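Local atomic coordinates of terminase large subunit (Thermus phage G20c, PDB entry 5M1P), a protein that cuts viral DNA with the nuclease domain of an ATP-driven packaging motor that moves the phage genome into empty capsids. Residues 62-67 and 81-86; 14-19 and 148-153. All blocks are in the same frame, centred on the assembly; numbering follows the deposited sequence.

Interaction 1 of 2, residues 62-67 and 81-86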
loop_
_atom_site.group_PDB
_atom_site.type_symbol
_atom_site.label_atom_id
_atom_site.label_comp_id
_atom_site.label_asym_id
_atom_site.label_seq_id
_atom_site.Cartn_x
_atom_site.Cartn_y
_atom_site.Cartn_z
ATOM N N ILE A 62 3.977 -9.826 1.369
ATOM C CA ILE A 62 3.323 -9.343 0.173
ATOM C C ILE A 62 3.427 -10.427 -0.899
ATOM O O ILE A 62 4.525 -10.916 -1.213
ATOM C CB ILE A 62 3.952 -8.023 -0.324
ATOM C CG1 ILE A 62 3.749 -6.901 0.703
ATOM C CG2 ILE A 62 3.425 -7.641 -1.700
ATOM C CD1 ILE A 62 2.303 -6.559 0.992
ATOM N N ALA A 63 2.275 -10.834 -1.420
ATOM C CA ALA A 63 2.186 -11.850 -2.472
ATOM C C ALA A 63 2.208 -11.233 -3.860
ATOM O O ALA A 63 2.653 -11.864 -4.819
ATOM C CB ALA A 63 0.917 -12.667 -2.296
ATOM N N CYS A 64 1.704 -9.999 -3.989
ATOM C CA CYS A 64 1.580 -9.343 -5.281
ATOM C C CYS A 64 1.455 -7.850 -5.035
ATOM O O CYS A 64 0.809 -7.445 -4.062
ATOM C CB CYS A 64 0.329 -9.867 -5.986
ATOM S SG CYS A 64 0.127 -9.246 -7.660
ATOM N N LEU A 65 2.083 -7.048 -5.882
ATOM C CA LEU A 65 1.928 -5.601 -5.811
ATOM C C LEU A 65 1.682 -5.084 -7.211
ATOM O O LEU A 65 2.465 -5.366 -8.105
ATOM C CB LEU A 65 3.184 -4.979 -5.206
ATOM C CG LEU A 65 3.077 -3.460 -4.974
ATOM C CD1 LEU A 65 3.796 -3.088 -3.688
ATOM C CD2 LEU A 65 3.600 -2.645 -6.143
ATOM N N GLU A 66 0.587 -4.351 -7.405
ATOM C CA GLU A 66 0.248 -3.789 -8.705
ATOM C C GLU A 66 0.345 -2.286 -8.603
ATOM O O GLU A 66 -0.157 -1.699 -7.642
ATOM C CB GLU A 66 -1.157 -4.215 -9.143
ATOM C CG GLU A 66 -1.499 -3.761 -10.555
ATOM C CD GLU A 66 -2.654 -4.515 -11.180
ATOM O OE1 GLU A 66 -3.375 -5.233 -10.467
ATOM O OE2 GLU A 66 -2.823 -4.399 -12.414
ATOM N N ARG A 67 1.013 -1.685 -9.580
ATOM C CA ARG A 67 1.255 -0.253 -9.572
ATOM C C ARG A 67 1.149 0.301 -10.980
ATOM O O ARG A 67 1.702 -0.258 -11.921
ATOM C CB ARG A 67 2.646 0.026 -9.011
ATOM C CG ARG A 67 3.058 1.494 -9.036
ATOM C CD ARG A 67 4.207 1.720 -8.077
ATOM N NE ARG A 67 4.691 3.100 -7.970
ATOM C CZ ARG A 67 5.640 3.658 -8.727
ATOM N NH1 ARG A 67 6.206 3.003 -9.744
ATOM N NH2 ARG A 67 6.025 4.903 -8.461
ATOM N N LYS A 81 -10.701 -5.437 -8.375
ATOM C CA LYS A 81 -11.621 -6.581 -8.419
ATOM C C LYS A 81 -10.897 -7.866 -8.824
ATOM O O LYS A 81 -11.057 -8.928 -8.192
ATOM C CB LYS A 81 -12.761 -6.309 -9.398
ATOM C CG LYS A 81 -13.802 -7.407 -9.498
ATOM C CD LYS A 81 -14.950 -6.944 -10.382
ATOM C CE LYS A 81 -16.099 -7.927 -10.319
ATOM N NZ LYS A 81 -15.838 -9.074 -11.208
ATOM N N ALA A 82 -10.118 -7.777 -9.890
ATOM C CA ALA A 82 -9.390 -8.943 -10.378
ATOM C C ALA A 82 -8.390 -9.459 -9.346
ATOM O O ALA A 82 -8.337 -10.658 -9.097
ATOM C CB ALA A 82 -8.713 -8.655 -11.707
ATOM N N LEU A 83 -7.633 -8.562 -8.722
ATOM C CA LEU A 83 -6.691 -8.956 -7.660
ATOM C C LEU A 83 -7.389 -9.613 -6.494
ATOM O O LEU A 83 -6.929 -10.614 -5.963
ATOM C CB LEU A 83 -5.915 -7.744 -7.126
ATOM C CG LEU A 83 -4.733 -7.281 -7.953
ATOM C CD1 LEU A 83 -4.260 -5.919 -7.476
ATOM C CD2 LEU A 83 -3.599 -8.302 -7.884
ATOM N N SER A 84 -8.498 -9.018 -6.076
ATOM C CA SER A 84 -9.283 -9.572 -4.992
ATOM C C SER A 84 -9.734 -10.993 -5.336
ATOM O O SER A 84 -9.555 -11.914 -4.540
ATOM C CB SER A 84 -10.496 -8.697 -4.700
ATOM O OG SER A 84 -11.342 -9.307 -3.752
ATOM N N GLU A 85 -10.291 -11.160 -6.532
ATOM C CA GLU A 85 -10.756 -12.469 -6.971
ATOM C C GLU A 85 -9.606 -13.473 -7.093
ATOM O O GLU A 85 -9.746 -14.625 -6.681
ATOM C CB GLU A 85 -11.545 -12.346 -8.282
ATOM C CG GLU A 85 -12.906 -11.681 -8.104
ATOM C CD GLU A 85 -13.672 -11.507 -9.402
ATOM O OE1 GLU A 85 -14.733 -10.850 -9.362
ATOM O OE2 GLU A 85 -13.217 -11.984 -10.467
ATOM N N ASP A 86 -8.460 -13.027 -7.616
ATOM C CA ASP A 86 -7.299 -13.901 -7.759
ATOM C C ASP A 86 -6.859 -14.451 -6.407
ATOM O O ASP A 86 -6.425 -15.588 -6.325
ATOM C CB ASP A 86 -6.108 -13.159 -8.372
ATOM C CG ASP A 86 -6.282 -12.809 -9.861
ATOM O OD1 ASP A 86 -7.186 -13.316 -10.546
ATOM O OD2 ASP A 86 -5.468 -12.010 -10.353
#
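Leu83, reaching out from helix 73-86, sets its two methyls on two different residues of strand 61-69, Cys64 and Glu66. The apolar part is small: CD2 of Leu83 meets SG of Cys64 at 3.9 Å. That sulfur lies anti to the backbone N (chi1 -175°), and the bond from CB to SG carries it along the strand toward Glu66. On the other branch, CD1 of Leu83 rests 3.9 Å from CB of Glu66. Around this pair, Phe52 of strand 49-56 also packs on Leu83, and Tyr87, just past the helix, on Cys64.

Leu65, between Cys64 and Glu66, sends its side chain from the opposite face of the strand, so it takes no part here. The strand belongs to the central mixed sheet of the RNase H-like fold, and Cys64 sits in a classic beta bulge, where Ala63 and Cys64 both face Val54 of the adjacent strand.

The polar end of Glu66 joins in without a hydrogen bond to the helix. Its extended chain brings OE1 to 3.2 Å from CD1 and 3.5 Å from CG of Leu83, placing a carboxylate oxygen against aliphatic carbon in a buried contact. The carboxylate is held by OE2, hydrogen-bonded to Thr24 OG1, while OE1 makes a long, weak ion pair with NE of Arg25, a residue of strand 25-27 that also packs against Leu83 and Cys64.

Interaction 2 of 2, residues 14-19 and 148-153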
loop_
_atom_site.group_PDB
_atom_site.type_symbol
_atom_site.label_atom_id
_atom_site.label_comp_id
_atom_site.label_asym_id
_atom_site.label_seq_id
_atom_site.Cartn_x
_atom_site.Cartn_y
_atom_site.Cartn_z
ATOM N N LEU A 14 13.854 -5.409 6.712
ATOM C CA LEU A 14 12.869 -5.692 5.667
ATOM C C LEU A 14 13.300 -6.953 4.922
ATOM O O LEU A 14 14.452 -7.054 4.502
ATOM C CB LEU A 14 12.803 -4.493 4.713
ATOM C CG LEU A 14 11.802 -4.498 3.569
ATOM C CD1 LEU A 14 10.391 -4.450 4.118
ATOM C CD2 LEU A 14 12.072 -3.311 2.663
ATOM N N ILE A 15 12.391 -7.919 4.802
ATOM C CA ILE A 15 12.647 -9.127 4.025
ATOM C C ILE A 15 12.358 -8.828 2.565
ATOM O O ILE A 15 11.324 -8.240 2.220
ATOM C CB ILE A 15 11.807 -10.310 4.518
ATOM C CG1 ILE A 15 12.262 -10.672 5.929
ATOM C CG2 ILE A 15 11.934 -11.515 3.581
ATOM C CD1 ILE A 15 11.299 -11.557 6.673
ATOM N N LEU A 16 13.288 -9.236 1.714
ATOM C CA LEU A 16 13.253 -8.931 0.298
ATOM C C LEU A 16 12.925 -10.198 -0.461
ATOM O O LEU A 16 13.575 -11.226 -0.272
ATOM C CB LEU A 16 14.599 -8.362 -0.129
ATOM C CG LEU A 16 15.109 -7.187 0.710
ATOM C CD1 LEU A 16 16.438 -6.708 0.153
ATOM C CD2 LEU A 16 14.098 -6.056 0.739
ATOM N N LEU A 17 11.926 -10.112 -1.331
ATOM C CA LEU A 17 11.359 -11.277 -1.998
ATOM C C LEU A 17 11.526 -11.197 -3.511
ATOM O O LEU A 17 11.241 -10.155 -4.118
ATOM C CB LEU A 17 9.865 -11.360 -1.698
ATOM C CG LEU A 17 9.453 -11.386 -0.228
ATOM C CD1 LEU A 17 7.943 -11.220 -0.093
ATOM C CD2 LEU A 17 9.920 -12.673 0.421
ATOM N N PRO A 18 11.938 -12.306 -4.148
ATOM C CA PRO A 18 11.975 -12.308 -5.605
ATOM C C PRO A 18 10.556 -12.302 -6.173
ATOM O O PRO A 18 9.608 -12.689 -5.483
ATOM C CB PRO A 18 12.705 -13.614 -5.929
ATOM C CG PRO A 18 12.316 -14.510 -4.820
ATOM C CD PRO A 18 12.210 -13.649 -3.593
ATOM N N TYR A 19 10.414 -11.832 -7.403
ATOM C CA TYR A 19 9.105 -11.746 -8.034
ATOM C C TYR A 19 9.231 -11.904 -9.533
ATOM O O TYR A 19 10.334 -11.828 -10.090
ATOM C CB TYR A 19 8.421 -10.403 -7.710
ATOM C CG TYR A 19 9.219 -9.191 -8.166
ATOM C CD1 TYR A 19 10.202 -8.634 -7.346
ATOM C CD2 TYR A 19 9.029 -8.625 -9.437
ATOM C CE1 TYR A 19 10.956 -7.550 -7.766
ATOM C CE2 TYR A 19 9.778 -7.525 -9.853
ATOM C CZ TYR A 19 10.741 -7.001 -9.014
ATOM O OH TYR A 19 11.497 -5.919 -9.408
ATOM N N THR A 148 12.432 0.470 -6.835
ATOM C CA THR A 148 11.473 1.563 -6.688
ATOM C C THR A 148 10.741 1.513 -5.343
ATOM O O THR A 148 10.549 2.540 -4.697
ATOM C CB THR A 148 10.469 1.565 -7.839
ATOM O OG1 THR A 148 11.184 1.627 -9.083
ATOM C CG2 THR A 148 9.524 2.770 -7.740
ATOM N N ILE A 149 10.353 0.310 -4.925
ATOM C CA ILE A 149 9.695 0.120 -3.643
ATOM C C ILE A 149 10.647 0.462 -2.499
ATOM O O ILE A 149 10.295 1.201 -1.573
ATOM C CB ILE A 149 9.220 -1.344 -3.479
ATOM C CG1 ILE A 149 8.104 -1.671 -4.482
ATOM C CG2 ILE A 149 8.739 -1.569 -2.053
ATOM C CD1 ILE A 149 7.644 -3.123 -4.494
ATOM N N LEU A 150 11.847 -0.103 -2.551
ATOM C CA LEU A 150 12.818 0.106 -1.493
ATOM C C LEU A 150 13.217 1.569 -1.383
ATOM O O LEU A 150 13.311 2.109 -0.286
ATOM C CB LEU A 150 14.039 -0.773 -1.729
ATOM C CG LEU A 150 13.752 -2.284 -1.714
ATOM C CD1 LEU A 150 15.059 -3.046 -1.865
ATOM C CD2 LEU A 150 13.027 -2.740 -0.462
ATOM N N ASP A 151 13.416 2.194 -2.529
ATOM C CA ASP A 151 13.721 3.637 -2.587
ATOM C C ASP A 151 12.615 4.500 -1.977
ATOM O O ASP A 151 12.895 5.445 -1.236
ATOM C CB ASP A 151 13.957 4.102 -4.027
ATOM C CG ASP A 151 15.291 3.651 -4.600
ATOM O OD1 ASP A 151 16.145 3.125 -3.862
ATOM O OD2 ASP A 151 15.481 3.856 -5.819
ATOM N N GLU A 152 11.364 4.184 -2.282
ATOM C CA GLU A 152 10.266 4.993 -1.751
ATOM C C GLU A 152 10.193 4.903 -0.224
ATOM O O GLU A 152 9.929 5.903 0.446
ATOM C CB GLU A 152 8.919 4.618 -2.383
ATOM C CG GLU A 152 7.983 5.809 -2.447
ATOM C CD GLU A 152 6.697 5.514 -3.176
ATOM O OE1 GLU A 152 5.724 5.224 -2.489
ATOM O OE2 GLU A 152 6.672 5.591 -4.425
ATOM N N LEU A 153 10.462 3.711 0.317
ATOM C CA LEU A 153 10.574 3.530 1.761
ATOM C C LEU A 153 11.787 4.275 2.313
ATOM O O LEU A 153 11.668 4.984 3.304
ATOM C CB LEU A 153 10.666 2.038 2.104
ATOM C CG LEU A 153 9.412 1.208 1.815
ATOM C CD1 LEU A 153 9.755 -0.270 1.867
ATOM C CD2 LEU A 153 8.305 1.517 2.801
#
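Leu14 and Leu150 press together methyl to methyl, with CD2 of each only 3.3 Å apart, tighter than usual carbon-carbon contact. All of the packing between residues 14-19 and the helical segment 148-153 is of this apolar kind, carried by four leucines. CD2 of Leu14 also meets CD1 of Leu153 at 3.9 Å; the two side chains cross at about a right angle, and the methyl is thus shared between residues three apart on the helix. With CG anti to the backbone N (chi1 -177°), Leu14 extends toward that helical face.

Leu16 adds a more exposed contact. Its CB does not head straight for the helix, but the end of the chain swings closer and puts CD2 at 3.7 Å from CD2 and 4.1 Å from CD1 of Leu150. Leu150 is therefore touched through its CD2 by both Leu14 and Leu16.

Helix 147-154 begins after a two-residue link from strand 142-144, the edge strand that pairs in parallel with strand 15-22, and here it folds back over that margin of the sheet. It also meets strand 61-69, where Thr148 and Glu152 touch Arg67, and helix 177-186, where Leu153 rests on Val179.

Starting near the N terminus, residues 14-19 wait for their helical partner, 148-153, through 128 intervening residues; interaction 2 thus closes a long loop. Nested inside it, interaction 1 closes a short one, in which strand 61-69 is followed by a helix that turns back onto it. Both contacts reach the same mixed sheet, and the two helices, 73-86 and 147-154, lie against opposite faces of strand 61-69: Cys64 and Glu66 face helix 73-86, while Leu65 points the other way and meets Ile149 of helix 147-154, CD1 to CD1, at 3.9 Å. Their centres lie about 17 Å apart, and together they tie a helix to each side of the sheet.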